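Side-chain contacts in prolyl-tRNA synthetase (Giardia lamblia ATCC 50803, PDB 3IAL), which probably joins L-proline to tRNA(Pro) at the expense of ATP, passing through a prolyl-adenylate that is bound in this structure: residues B[64-69]-B[74-79]; B[173-178]-B[188-193]; B[285-290]-B[381-386]; B[447-452]-B[458-463]; B[477-480]-B[484-487]. One frame throughout, in Å; residues are numbered along the deposited sequence.

Contact 1 (B[64-69]-B[74-79])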
# COMPACT_ATOMS: atom_id res chain seq x y z
N LEU B 64 -9.20 -0.21 2.53
CA LEU B 64 -10.47 -0.80 2.94
C LEU B 64 -10.73 -2.11 2.20
O LEU B 64 -11.12 -3.11 2.81
CB LEU B 64 -11.65 0.15 2.72
CG LEU B 64 -13.02 -0.44 3.07
CD1 LEU B 64 -13.15 -0.79 4.58
CD2 LEU B 64 -14.15 0.50 2.64
N CYS B 65 -10.50 -2.11 0.90
CA CYS B 65 -10.62 -3.34 0.10
C CYS B 65 -9.72 -4.44 0.65
O CYS B 65 -10.16 -5.59 0.84
CB CYS B 65 -10.27 -3.07 -1.36
SG CYS B 65 -10.70 -4.46 -2.42
N GLU B 66 -8.48 -4.09 0.92
CA GLU B 66 -7.51 -5.04 1.44
C GLU B 66 -7.99 -5.63 2.76
O GLU B 66 -8.01 -6.86 2.94
CB GLU B 66 -6.14 -4.36 1.61
CG GLU B 66 -5.46 -4.04 0.28
CD GLU B 66 -4.37 -2.97 0.39
OE1 GLU B 66 -4.11 -2.48 1.50
OE2 GLU B 66 -3.78 -2.61 -0.65
N GLU B 67 -8.40 -4.75 3.66
CA GLU B 67 -8.94 -5.13 4.98
C GLU B 67 -10.15 -6.06 4.89
O GLU B 67 -10.24 -7.04 5.64
CB GLU B 67 -9.34 -3.88 5.76
CG GLU B 67 -8.18 -3.04 6.27
CD GLU B 67 -8.64 -1.68 6.81
OE1 GLU B 67 -9.87 -1.42 6.86
OE2 GLU B 67 -7.76 -0.87 7.19
N GLU B 68 -11.08 -5.75 3.99
CA GLU B 68 -12.31 -6.55 3.81
C GLU B 68 -12.02 -7.90 3.14
O GLU B 68 -12.63 -8.92 3.48
CB GLU B 68 -13.33 -5.78 2.98
CG GLU B 68 -13.90 -4.55 3.65
CD GLU B 68 -14.59 -4.87 4.97
OE1 GLU B 68 -15.50 -5.73 4.98
OE2 GLU B 68 -14.19 -4.28 6.00
N TYR B 69 -11.09 -7.90 2.19
CA TYR B 69 -10.64 -9.14 1.58
C TYR B 69 -9.98 -10.05 2.62
O TYR B 69 -10.26 -11.24 2.65
CB TYR B 69 -9.68 -8.87 0.40
CG TYR B 69 -10.35 -8.56 -0.94
CD1 TYR B 69 -11.70 -8.86 -1.19
CD2 TYR B 69 -9.62 -7.99 -1.97
CE1 TYR B 69 -12.28 -8.57 -2.42
CE2 TYR B 69 -10.20 -7.70 -3.19
CZ TYR B 69 -11.52 -8.00 -3.42
OH TYR B 69 -12.08 -7.71 -4.64
N ILE B 74 -8.99 -13.80 1.82
CA ILE B 74 -8.20 -13.54 0.61
C ILE B 74 -6.94 -12.80 1.02
O ILE B 74 -7.02 -11.71 1.60
CB ILE B 74 -8.98 -12.73 -0.42
CG1 ILE B 74 -10.37 -13.34 -0.65
CG2 ILE B 74 -8.17 -12.65 -1.75
CD1 ILE B 74 -11.28 -12.51 -1.58
N SER B 75 -5.77 -13.40 0.75
CA SER B 75 -4.50 -12.91 1.31
C SER B 75 -3.80 -11.98 0.34
O SER B 75 -3.77 -12.22 -0.87
CB SER B 75 -3.58 -14.08 1.65
OG SER B 75 -4.07 -14.82 2.74
N GLN B 76 -3.22 -10.91 0.87
CA GLN B 76 -2.56 -9.94 0.03
C GLN B 76 -1.19 -10.46 -0.37
O GLN B 76 -0.49 -11.09 0.43
CB GLN B 76 -2.43 -8.58 0.72
CG GLN B 76 -2.11 -7.47 -0.30
CD GLN B 76 -2.27 -6.07 0.25
OE1 GLN B 76 -2.68 -5.88 1.38
NE2 GLN B 76 -1.92 -5.07 -0.55
N ILE B 77 -0.83 -10.22 -1.62
CA ILE B 77 0.46 -10.58 -2.16
C ILE B 77 0.93 -9.48 -3.09
O ILE B 77 0.22 -8.48 -3.29
CB ILE B 77 0.38 -11.91 -2.96
CG1 ILE B 77 -0.51 -11.76 -4.20
CG2 ILE B 77 -0.14 -13.04 -2.07
CD1 ILE B 77 -0.51 -12.99 -5.07
N LEU B 78 2.12 -9.65 -3.66
CA LEU B 78 2.56 -8.78 -4.76
C LEU B 78 3.40 -9.53 -5.78
O LEU B 78 4.40 -10.18 -5.44
CB LEU B 78 3.35 -7.57 -4.23
CG LEU B 78 3.76 -6.52 -5.29
CD1 LEU B 78 2.53 -5.93 -5.96
CD2 LEU B 78 4.59 -5.41 -4.67
N PHE B 79 2.97 -9.42 -7.04
CA PHE B 79 3.67 -9.96 -8.19
C PHE B 79 4.52 -8.85 -8.82
O PHE B 79 4.24 -7.67 -8.61
CB PHE B 79 2.68 -10.49 -9.24
CG PHE B 79 2.38 -11.95 -9.11
CD1 PHE B 79 1.68 -12.44 -8.02
CD2 PHE B 79 2.82 -12.85 -10.07
CE1 PHE B 79 1.41 -13.80 -7.90
CE2 PHE B 79 2.55 -14.19 -9.96
CZ PHE B 79 1.85 -14.67 -8.86

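Contact 2 (B[173-178]-B[188-193])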
# COMPACT_ATOMS: atom_id res chain seq x y z
N ALA B 173 -8.13 -9.24 -7.29
CA ALA B 173 -8.23 -10.48 -6.54
C ALA B 173 -8.36 -11.64 -7.52
O ALA B 173 -9.05 -11.50 -8.53
CB ALA B 173 -9.45 -10.43 -5.64
N HIS B 174 -7.70 -12.76 -7.22
CA HIS B 174 -7.73 -13.98 -8.05
C HIS B 174 -7.83 -15.18 -7.12
O HIS B 174 -7.00 -15.33 -6.20
CB HIS B 174 -6.46 -14.11 -8.89
CG HIS B 174 -6.25 -13.00 -9.88
ND1 HIS B 174 -6.56 -13.12 -11.22
CD2 HIS B 174 -5.74 -11.75 -9.72
CE1 HIS B 174 -6.26 -11.99 -11.83
NE2 HIS B 174 -5.77 -11.14 -10.95
N CYS B 175 -8.83 -16.03 -7.33
CA CYS B 175 -9.04 -17.20 -6.49
C CYS B 175 -9.17 -18.46 -7.31
O CYS B 175 -9.75 -18.45 -8.40
CB CYS B 175 -10.28 -17.05 -5.62
SG CYS B 175 -10.26 -15.61 -4.54
N CYS B 176 -8.63 -19.54 -6.76
CA CYS B 176 -8.63 -20.84 -7.38
C CYS B 176 -9.50 -21.77 -6.52
O CYS B 176 -9.32 -21.85 -5.30
CB CYS B 176 -7.20 -21.35 -7.44
SG CYS B 176 -6.94 -22.83 -8.40
N HIS B 177 -10.44 -22.46 -7.16
CA HIS B 177 -11.51 -23.17 -6.47
C HIS B 177 -11.60 -24.63 -6.89
O HIS B 177 -11.39 -24.98 -8.05
CB HIS B 177 -12.85 -22.50 -6.79
CG HIS B 177 -12.85 -21.02 -6.58
ND1 HIS B 177 -12.94 -20.44 -5.33
CD2 HIS B 177 -12.79 -19.99 -7.47
CE1 HIS B 177 -12.94 -19.13 -5.46
NE2 HIS B 177 -12.86 -18.83 -6.74
N ALA B 178 -11.93 -25.49 -5.94
CA ALA B 178 -12.03 -26.92 -6.20
C ALA B 178 -13.18 -27.24 -7.16
O ALA B 178 -13.03 -28.10 -8.04
CB ALA B 178 -12.20 -27.69 -4.90
N SER B 188 -20.26 -13.95 -4.99
CA SER B 188 -21.04 -13.29 -3.94
C SER B 188 -20.14 -12.65 -2.90
O SER B 188 -20.42 -11.54 -2.43
CB SER B 188 -21.97 -14.28 -3.24
OG SER B 188 -22.85 -14.88 -4.16
N ASP B 189 -19.05 -13.33 -2.52
CA ASP B 189 -18.08 -12.75 -1.57
C ASP B 189 -17.48 -11.46 -2.12
O ASP B 189 -17.33 -10.49 -1.39
CB ASP B 189 -16.96 -13.74 -1.22
CG ASP B 189 -17.41 -14.81 -0.24
OD1 ASP B 189 -18.57 -14.74 0.24
OD2 ASP B 189 -16.61 -15.71 0.07
N TYR B 190 -17.14 -11.46 -3.41
CA TYR B 190 -16.62 -10.26 -4.05
C TYR B 190 -17.67 -9.15 -4.00
O TYR B 190 -17.35 -8.02 -3.64
CB TYR B 190 -16.25 -10.52 -5.52
CG TYR B 190 -15.09 -11.46 -5.82
CD1 TYR B 190 -13.93 -11.48 -5.07
CD2 TYR B 190 -15.15 -12.30 -6.93
CE1 TYR B 190 -12.87 -12.34 -5.39
CE2 TYR B 190 -14.11 -13.14 -7.26
CZ TYR B 190 -12.98 -13.16 -6.50
OH TYR B 190 -11.96 -14.02 -6.88
N TRP B 191 -18.92 -9.47 -4.35
CA TRP B 191 -20.01 -8.49 -4.30
C TRP B 191 -20.26 -7.93 -2.91
O TRP B 191 -20.58 -6.74 -2.78
CB TRP B 191 -21.30 -9.05 -4.91
CG TRP B 191 -21.28 -8.97 -6.40
CD1 TRP B 191 -21.19 -10.00 -7.28
CD2 TRP B 191 -21.31 -7.77 -7.19
NE1 TRP B 191 -21.17 -9.53 -8.57
CE2 TRP B 191 -21.24 -8.16 -8.54
CE3 TRP B 191 -21.39 -6.41 -6.87
CZ2 TRP B 191 -21.25 -7.24 -9.58
CZ3 TRP B 191 -21.39 -5.49 -7.90
CH2 TRP B 191 -21.33 -5.91 -9.25
N LYS B 192 -20.11 -8.76 -1.88
CA LYS B 192 -20.20 -8.25 -0.50
C LYS B 192 -19.20 -7.12 -0.25
O LYS B 192 -19.52 -6.12 0.39
CB LYS B 192 -19.99 -9.35 0.53
CG LYS B 192 -21.27 -9.91 1.14
CD LYS B 192 -21.96 -10.90 0.23
CE LYS B 192 -22.95 -11.76 1.00
NZ LYS B 192 -22.22 -12.71 1.89
N VAL B 193 -17.98 -7.28 -0.75
CA VAL B 193 -16.94 -6.27 -0.53
C VAL B 193 -17.21 -4.99 -1.32
O VAL B 193 -17.00 -3.90 -0.82
CB VAL B 193 -15.54 -6.83 -0.85
CG1 VAL B 193 -14.49 -5.75 -0.71
CG2 VAL B 193 -15.24 -7.99 0.10

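Contact 3 (B[285-290]-B[381-386])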
# COMPACT_ATOMS: atom_id res chain seq x y z
N HIS B 285 -21.14 12.94 -5.41
CA HIS B 285 -21.38 13.76 -4.24
C HIS B 285 -21.01 15.23 -4.43
O HIS B 285 -21.49 16.07 -3.70
CB HIS B 285 -20.61 13.21 -3.03
CG HIS B 285 -21.00 11.81 -2.68
ND1 HIS B 285 -22.31 11.44 -2.47
CD2 HIS B 285 -20.25 10.69 -2.49
CE1 HIS B 285 -22.35 10.16 -2.17
NE2 HIS B 285 -21.12 9.68 -2.18
N GLY B 286 -20.14 15.53 -5.39
CA GLY B 286 -19.70 16.90 -5.64
C GLY B 286 -20.85 17.88 -5.88
O GLY B 286 -21.94 17.49 -6.30
N ASP B 287 -20.60 19.15 -5.58
CA ASP B 287 -21.58 20.22 -5.84
C ASP B 287 -20.84 21.45 -6.36
O ASP B 287 -19.65 21.38 -6.69
CB ASP B 287 -22.41 20.54 -4.57
CG ASP B 287 -21.58 21.20 -3.47
OD1 ASP B 287 -20.45 21.65 -3.75
OD2 ASP B 287 -22.05 21.24 -2.32
N SER B 288 -21.57 22.57 -6.44
CA SER B 288 -21.06 23.83 -7.00
C SER B 288 -19.84 24.40 -6.28
O SER B 288 -19.07 25.15 -6.88
CB SER B 288 -22.16 24.90 -6.99
OG SER B 288 -22.43 25.34 -5.66
N GLY B 289 -19.67 24.08 -5.00
CA GLY B 289 -18.52 24.54 -4.23
C GLY B 289 -17.29 23.65 -4.36
O GLY B 289 -16.23 23.95 -3.81
N GLY B 290 -17.44 22.53 -5.08
CA GLY B 290 -16.35 21.57 -5.25
C GLY B 290 -16.68 20.22 -4.64
O GLY B 290 -17.77 19.69 -4.84
N VAL B 381 -20.77 22.86 11.26
CA VAL B 381 -21.38 23.01 9.95
C VAL B 381 -20.97 21.84 9.05
O VAL B 381 -19.80 21.72 8.72
CB VAL B 381 -20.94 24.34 9.28
CG1 VAL B 381 -21.63 24.53 7.92
CG2 VAL B 381 -21.22 25.53 10.22
N PRO B 382 -21.93 20.97 8.68
CA PRO B 382 -21.61 19.90 7.73
C PRO B 382 -21.51 20.44 6.30
O PRO B 382 -22.15 21.43 5.97
CB PRO B 382 -22.78 18.92 7.85
CG PRO B 382 -23.65 19.44 8.95
CD PRO B 382 -23.32 20.88 9.14
N ARG B 383 -20.72 19.76 5.48
CA ARG B 383 -20.36 20.25 4.15
C ARG B 383 -21.51 20.23 3.14
O ARG B 383 -21.59 21.11 2.29
CB ARG B 383 -19.18 19.41 3.60
CG ARG B 383 -18.78 19.69 2.17
CD ARG B 383 -18.38 21.15 1.94
NE ARG B 383 -18.01 21.35 0.54
CZ ARG B 383 -18.87 21.59 -0.45
NH1 ARG B 383 -20.19 21.67 -0.24
NH2 ARG B 383 -18.40 21.74 -1.69
N ASP B 384 -22.38 19.23 3.21
CA ASP B 384 -23.42 19.05 2.19
C ASP B 384 -24.58 20.04 2.29
O ASP B 384 -25.21 20.35 1.28
CB ASP B 384 -23.96 17.62 2.21
CG ASP B 384 -24.67 17.28 3.51
OD1 ASP B 384 -24.23 17.76 4.58
OD2 ASP B 384 -25.67 16.52 3.46
N VAL B 385 -24.88 20.51 3.50
CA VAL B 385 -26.00 21.44 3.73
C VAL B 385 -25.52 22.87 3.97
O VAL B 385 -26.24 23.83 3.67
CB VAL B 385 -26.89 21.01 4.92
CG1 VAL B 385 -27.72 19.79 4.55
CG2 VAL B 385 -26.05 20.75 6.17
N GLY B 386 -24.33 23.00 4.54
CA GLY B 386 -23.66 24.29 4.65
C GLY B 386 -24.14 25.21 5.76
O GLY B 386 -24.80 24.78 6.72
O HOH W 1 -24.04 19.69 -1.26

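Contact 4 (B[447-452]-B[458-463])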
# COMPACT_ATOMS: atom_id res chain seq x y z
N ASP B 447 -37.78 3.63 -29.83
CA ASP B 447 -37.90 5.08 -29.75
C ASP B 447 -37.80 5.61 -28.32
O ASP B 447 -37.15 6.62 -28.08
CB ASP B 447 -39.21 5.57 -30.38
CG ASP B 447 -39.21 5.46 -31.91
OD1 ASP B 447 -38.16 5.14 -32.50
OD2 ASP B 447 -40.28 5.69 -32.51
N GLU B 448 -38.46 4.92 -27.39
CA GLU B 448 -38.41 5.31 -25.98
C GLU B 448 -37.01 5.17 -25.38
O GLU B 448 -36.60 6.02 -24.58
CB GLU B 448 -39.43 4.53 -25.16
CG GLU B 448 -40.87 4.98 -25.37
CD GLU B 448 -41.86 4.31 -24.41
OE1 GLU B 448 -41.43 3.59 -23.49
OE2 GLU B 448 -43.08 4.52 -24.59
N ILE B 449 -36.28 4.12 -25.76
CA ILE B 449 -34.90 3.95 -25.32
C ILE B 449 -34.02 5.08 -25.86
O ILE B 449 -33.22 5.67 -25.13
CB ILE B 449 -34.29 2.61 -25.79
CG1 ILE B 449 -35.01 1.42 -25.16
CG2 ILE B 449 -32.82 2.55 -25.43
CD1 ILE B 449 -34.63 0.10 -25.77
N VAL B 450 -34.16 5.38 -27.15
CA VAL B 450 -33.39 6.43 -27.80
C VAL B 450 -33.66 7.82 -27.20
O VAL B 450 -32.73 8.58 -26.93
CB VAL B 450 -33.68 6.48 -29.32
CG1 VAL B 450 -33.15 7.77 -29.93
CG2 VAL B 450 -33.09 5.26 -30.01
N ALA B 451 -34.93 8.16 -27.01
CA ALA B 451 -35.31 9.45 -26.42
C ALA B 451 -34.77 9.57 -25.00
O ALA B 451 -34.40 10.66 -24.57
CB ALA B 451 -36.82 9.64 -26.44
N CYS B 452 -34.74 8.45 -24.27
CA CYS B 452 -34.21 8.43 -22.91
C CYS B 452 -32.72 8.76 -22.92
O CYS B 452 -32.27 9.67 -22.23
CB CYS B 452 -34.44 7.06 -22.26
SG CYS B 452 -33.65 6.87 -20.65
N GLY B 458 -28.51 8.29 -18.37
CA GLY B 458 -28.62 7.20 -17.41
C GLY B 458 -28.89 5.87 -18.10
O GLY B 458 -28.51 5.67 -19.26
N LEU B 459 -29.54 4.97 -17.38
CA LEU B 459 -29.81 3.62 -17.87
C LEU B 459 -31.23 3.54 -18.42
O LEU B 459 -32.17 4.06 -17.80
CB LEU B 459 -29.61 2.61 -16.74
CG LEU B 459 -28.16 2.46 -16.26
CD1 LEU B 459 -28.07 2.09 -14.77
CD2 LEU B 459 -27.41 1.43 -17.12
N ALA B 460 -31.37 2.93 -19.59
CA ALA B 460 -32.68 2.62 -20.18
C ALA B 460 -32.94 1.13 -20.00
O ALA B 460 -32.19 0.29 -20.51
CB ALA B 460 -32.71 2.98 -21.66
N ARG B 461 -33.99 0.82 -19.24
CA ARG B 461 -34.33 -0.55 -18.88
C ARG B 461 -35.50 -1.01 -19.73
O ARG B 461 -36.47 -0.30 -19.89
CB ARG B 461 -34.69 -0.60 -17.40
CG ARG B 461 -34.94 -1.98 -16.83
CD ARG B 461 -35.24 -1.86 -15.36
NE ARG B 461 -35.60 -3.13 -14.73
CZ ARG B 461 -36.84 -3.61 -14.63
NH1 ARG B 461 -37.87 -2.95 -15.14
NH2 ARG B 461 -37.04 -4.78 -14.02
N PHE B 462 -35.39 -2.20 -20.31
CA PHE B 462 -36.40 -2.67 -21.25
C PHE B 462 -36.45 -4.19 -21.31
O PHE B 462 -35.41 -4.85 -21.28
CB PHE B 462 -36.17 -2.09 -22.65
CG PHE B 462 -34.84 -2.47 -23.27
CD1 PHE B 462 -34.74 -3.53 -24.17
CD2 PHE B 462 -33.69 -1.74 -23.00
CE1 PHE B 462 -33.53 -3.87 -24.76
CE2 PHE B 462 -32.47 -2.07 -23.59
CZ PHE B 462 -32.39 -3.13 -24.47
N PRO B 463 -37.67 -4.76 -21.39
CA PRO B 463 -37.75 -6.21 -21.58
C PRO B 463 -37.16 -6.58 -22.94
O PRO B 463 -37.31 -5.82 -23.91
CB PRO B 463 -39.25 -6.53 -21.50
CG PRO B 463 -39.95 -5.21 -21.66
CD PRO B 463 -38.99 -4.11 -21.34

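Contact 5 (B[477-480]-B[484-487])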
# COMPACT_ATOMS: atom_id res chain seq x y z
N LYS B 477 -27.73 -1.73 -33.55
CA LYS B 477 -28.75 -0.76 -33.96
C LYS B 477 -28.85 0.41 -32.97
O LYS B 477 -28.98 1.57 -33.38
CB LYS B 477 -30.13 -1.41 -34.12
CG LYS B 477 -30.24 -2.37 -35.29
CD LYS B 477 -31.56 -3.12 -35.26
CE LYS B 477 -31.69 -4.05 -36.44
NZ LYS B 477 -31.86 -3.30 -37.72
N LEU B 478 -28.76 0.09 -31.68
CA LEU B 478 -28.84 1.11 -30.64
C LEU B 478 -27.63 2.02 -30.66
O LEU B 478 -27.77 3.24 -30.54
CB LEU B 478 -29.03 0.48 -29.25
CG LEU B 478 -30.43 -0.06 -28.99
CD1 LEU B 478 -30.47 -0.90 -27.72
CD2 LEU B 478 -31.46 1.08 -28.92
N LYS B 479 -26.44 1.42 -30.80
CA LYS B 479 -25.20 2.19 -30.95
C LYS B 479 -25.27 3.16 -32.13
O LYS B 479 -24.89 4.31 -32.00
CB LYS B 479 -23.99 1.27 -31.12
CG LYS B 479 -23.52 0.61 -29.84
CD LYS B 479 -22.35 -0.32 -30.11
CE LYS B 479 -21.85 -0.95 -28.81
NZ LYS B 479 -20.88 -2.04 -29.06
N ASP B 480 -25.76 2.68 -33.28
CA ASP B 480 -25.89 3.51 -34.49
C ASP B 480 -26.90 4.64 -34.31
O ASP B 480 -26.73 5.71 -34.87
CB ASP B 480 -26.33 2.68 -35.70
CG ASP B 480 -25.29 1.67 -36.14
OD1 ASP B 480 -24.13 1.75 -35.68
OD2 ASP B 480 -25.64 0.79 -36.96
N ALA B 484 -25.58 4.46 -27.61
CA ALA B 484 -25.75 3.71 -26.37
C ALA B 484 -25.56 2.24 -26.66
O ALA B 484 -25.84 1.76 -27.76
CB ALA B 484 -27.13 3.96 -25.78
N GLU B 485 -25.10 1.52 -25.65
CA GLU B 485 -24.88 0.09 -25.82
C GLU B 485 -25.64 -0.72 -24.80
O GLU B 485 -25.92 -0.25 -23.69
CB GLU B 485 -23.39 -0.22 -25.74
CG GLU B 485 -22.74 0.05 -24.40
CD GLU B 485 -21.23 -0.04 -24.49
OE1 GLU B 485 -20.65 0.60 -25.39
OE2 GLU B 485 -20.64 -0.77 -23.66
N ILE B 486 -25.99 -1.94 -25.18
CA ILE B 486 -26.61 -2.85 -24.26
C ILE B 486 -25.53 -3.33 -23.30
O ILE B 486 -24.54 -3.93 -23.71
CB ILE B 486 -27.27 -4.03 -24.98
CG1 ILE B 486 -28.37 -3.54 -25.92
CG2 ILE B 486 -27.84 -5.00 -23.96
CD1 ILE B 486 -29.02 -4.65 -26.74
N ARG B 487 -25.72 -3.03 -22.02
CA ARG B 487 -24.74 -3.31 -20.98
C ARG B 487 -24.92 -4.68 -20.39
O ARG B 487 -23.94 -5.37 -20.12
CB ARG B 487 -24.86 -2.26 -19.87
CG ARG B 487 -24.60 -0.85 -20.35
CD ARG B 487 -23.18 -0.67 -20.87
NE ARG B 487 -22.24 -0.44 -19.79
CZ ARG B 487 -20.96 -0.10 -19.96
NH1 ARG B 487 -20.45 0.02 -21.18
NH2 ARG B 487 -20.18 0.10 -18.90

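Contact 1 (B[64-69]-B[74-79])
Two hydrogen bonds join Glu66 and Tyr69 of helix 52-71 to Gln76 and Ile74, and they differ in quality. The backbone one is sound: Ile74 N gives its hydrogen to Tyr69 O over 3.0 Å and ties the start of 74-79 back to the last turns of the helix. The side-chain one, Gln76 NE2 to Glu66 OE2 at 3.1 Å, is weak, its N-H pointing well off the acceptor (127°); the carboxylate and amide planes stand 44° apart. Glu66 has stronger partners: OE2 is also hydrogen-bonded to Thr148, and OE1 makes a salt bridge to Arg63 of the second subunit. This is therefore a corner of the dimer interface of a class II synthetase, where the helix turns into short strand 75-76, which runs parallel to strand 143-152. Ile74, whose CB points at the helix, makes the apolar contact. Its CD1 reaches Tyr69 CD1 at 3.7 Å. With CG1 anti to its carbonyl carbon (chi1 -50°) and an extended chi2, the isoleucine carries the CD1 end of its longer branch obliquely to the CG-CD1 side of the tyrosine. His146 also meets the Tyr69 ring, with the two planes at about 60°.

Contact 2 (B[173-178]-B[188-193])
Strand 173-177 and helix 188-193 run nearly antiparallel, their N-to-C directions 157° apart and their axes 11.5 Å apart at closest approach. The strand belongs to the antiparallel sheet of the class II synthetase catalytic core, and helix 180-201, which follows it in the chain, packs back across one face of that sheet. At this spacing a long side chain is needed to bridge the gap, and Tyr190 supplies it. Its CG lies anti to the carbonyl carbon (chi1 -67°), which sends the ring from the helix down to the strand. Ala173 and Cys175, two residues apart and both with CB directed at the helix, receive it. Ala173 CB sits 3.9 Å from Tyr190 CE1, obliquely to the ring. The sulfur of Cys175 makes a sulfur-aromatic contact near the phenol end, 5.3 Å from the Tyr190 ring centroid and 70° off the normal. The buried hydroxyl of Tyr190 is hydrogen-bonded to Thr269 on strand 263-274. Between Ala173 and Cys175, His174 points its CB away from the helix and touches the bound prolyl-adenylate, while Glu172 and Tyr128 hold its imidazole nitrogens. Nearest of all across the contact are Cys175 SG and Tyr190 OH, 3.3 Å apart.

Contact 3 (B[285-290]-B[381-386])
Arg383 meets Asp287 through the far end of its side chain. From CB, the chain sets off with CG opposite the backbone N (chi1 174°), then bends at chi2 (59°), and this bend swings the guanidinium toward loop 285-290. NE turns to a different partner, the carbonyl of Glu358. The two terminal nitrogens take the carboxylate end-on: NH1 binds Asp287 OD2 at 2.8 Å, and NH2 binds Asp287 OD1 at 2.9 Å. Both oxygens are met on their syn sides, although the two flat groups are twisted 37° against each other. NH2 also lies 3.5 Å from Gly289 C, close against the type I turn that runs from Asp287 to Gly290. That turn holds the acid: Gly289 N donates to Asp287 OD1 at 2.8 Å, an Asx turn, approaching from the face opposite the one used by NH2. A water donates to Asp287 OD2 and to Asp384 O, adding a second link. The contact thus joins the loop after the catalytic core's helix 276-285 to the end of strand 377-382 in the anticodon-binding domain. With four hydrogen bonds on its two oxygens, two of them from an arginine, Asp287 is most likely ionised, making this interdomain tie an electrostatic one.

Contact 4 (B[447-452]-B[458-463])
Ile449 and Cys452, one turn apart on helix 446-455, pack on Ala460 and Phe462, which project from the same side of strand 459-464. Strand 440-442, this helix and strand 459-464 form a beta-alpha-beta unit of the C-terminal prolyl-tRNA synthetase domain, with the two strands parallel. The helix accordingly runs back against its strand: the segment directions are 167° apart and the axes approach to 8.5 Å. Packing is closest at Ile449. Its CD1 methyl rests over one face of the Phe462 ring in a CH-pi contact, 3.6 Å from the centroid and 18° off the normal, slightly offset toward the CD2 side, where Ile449 CD1 is 3.5 Å from Phe462 CD2. The ring is presented this way because Phe462 CG stands between the backbone N and the carbonyl carbon (chi1 61°). The two side chains cross at about a right angle. The other branch of the isoleucine, CG2, is 3.8 Å from Ala460 CB, so the one residue spans two strand positions.

The Cys452 end is looser. No hydrogen bond crosses between the segments. Asp447 is exposed on the helix; on the strand's other face the partly exposed Arg461, its CB pointing away from the helix, pairs with Glu493 and makes a cation-pi contact with Tyr511. Leu478 of helix 472-482 and Cys514 of strand 510-515 also touch Ile449. At the slack end, Cys452 SG stops 4.1 Å from Ala460 CB.

Contact 5 (B[477-480]-B[484-487])
Leu478 and Ile486 cross at about a right angle, while Lys479 and Glu485 pass each other obliquely; these two pairs flank Ala484, whose carbonyl O lies against Leu478 and Lys479. In the first, the CD1 branch of Leu478 touches Ile486 CG1 at 3.8 Å, with Ile486 CD1 slightly farther off. The CB of Leu478 is directed at the strand; that of Ile486 is not, and its CG1 branch makes the approach, lying anti to the carbonyl carbon (chi1 -61°).

The second pair is more a matter of carbon than of charge. Lys479 is fully extended beyond CG and reaches across the start of the strand, its CG 3.3 Å from Ala484 O and its CE 3.5 Å from Glu485 CB. The ammonium ends 4.5 Å from Glu485 OE1, beyond a salt bridge, and instead pairs with Asp475, one turn earlier in the same helix.

Both pairs sit where helix 472-482 turns sharply into strand 485-489 of the C-terminal domain, a helix-to-strand corner in which Asp475 also accepts from Ile486 N. The strand lies between strands 207-211 and 510-515, antiparallel to each, so the corner abuts the catalytic core.

The carboxylate of Glu485 pairs within its own strand, with Arg487. CG stands between the backbone N and the carbonyl carbon (chi1 65°), and Arg487 NH1 reaches OE2 of Glu485 at 2.6 Å in a salt bridge, from well above the carboxylate plane (56°). Asp227 takes the NE of that arginine, so two acids share this guanidinium. Phe446 of helix 446-455 also packs on Leu478.

In the fold
From the N terminus, contact 1 closes first, a short turn from helix 52-71 into strand 75-76. Contact 2 follows, closing the connection from strand 167-177 into helix 180-201; the two touch, with Tyr69 against Ala173 and Val193, and Ile74 against Tyr190. Contact 3 closes the long loop, spanning 90 residues between its segments and tying the end of the catalytic core to the anticodon-binding domain. Contacts 4 and 5 are local closures in the C-terminal domain, their centres 10 Å apart, joined where Ile449 meets Leu478 and Phe462 meets Ile486. All five lie in series, none nested or crossed; contact 3 touches none of the others.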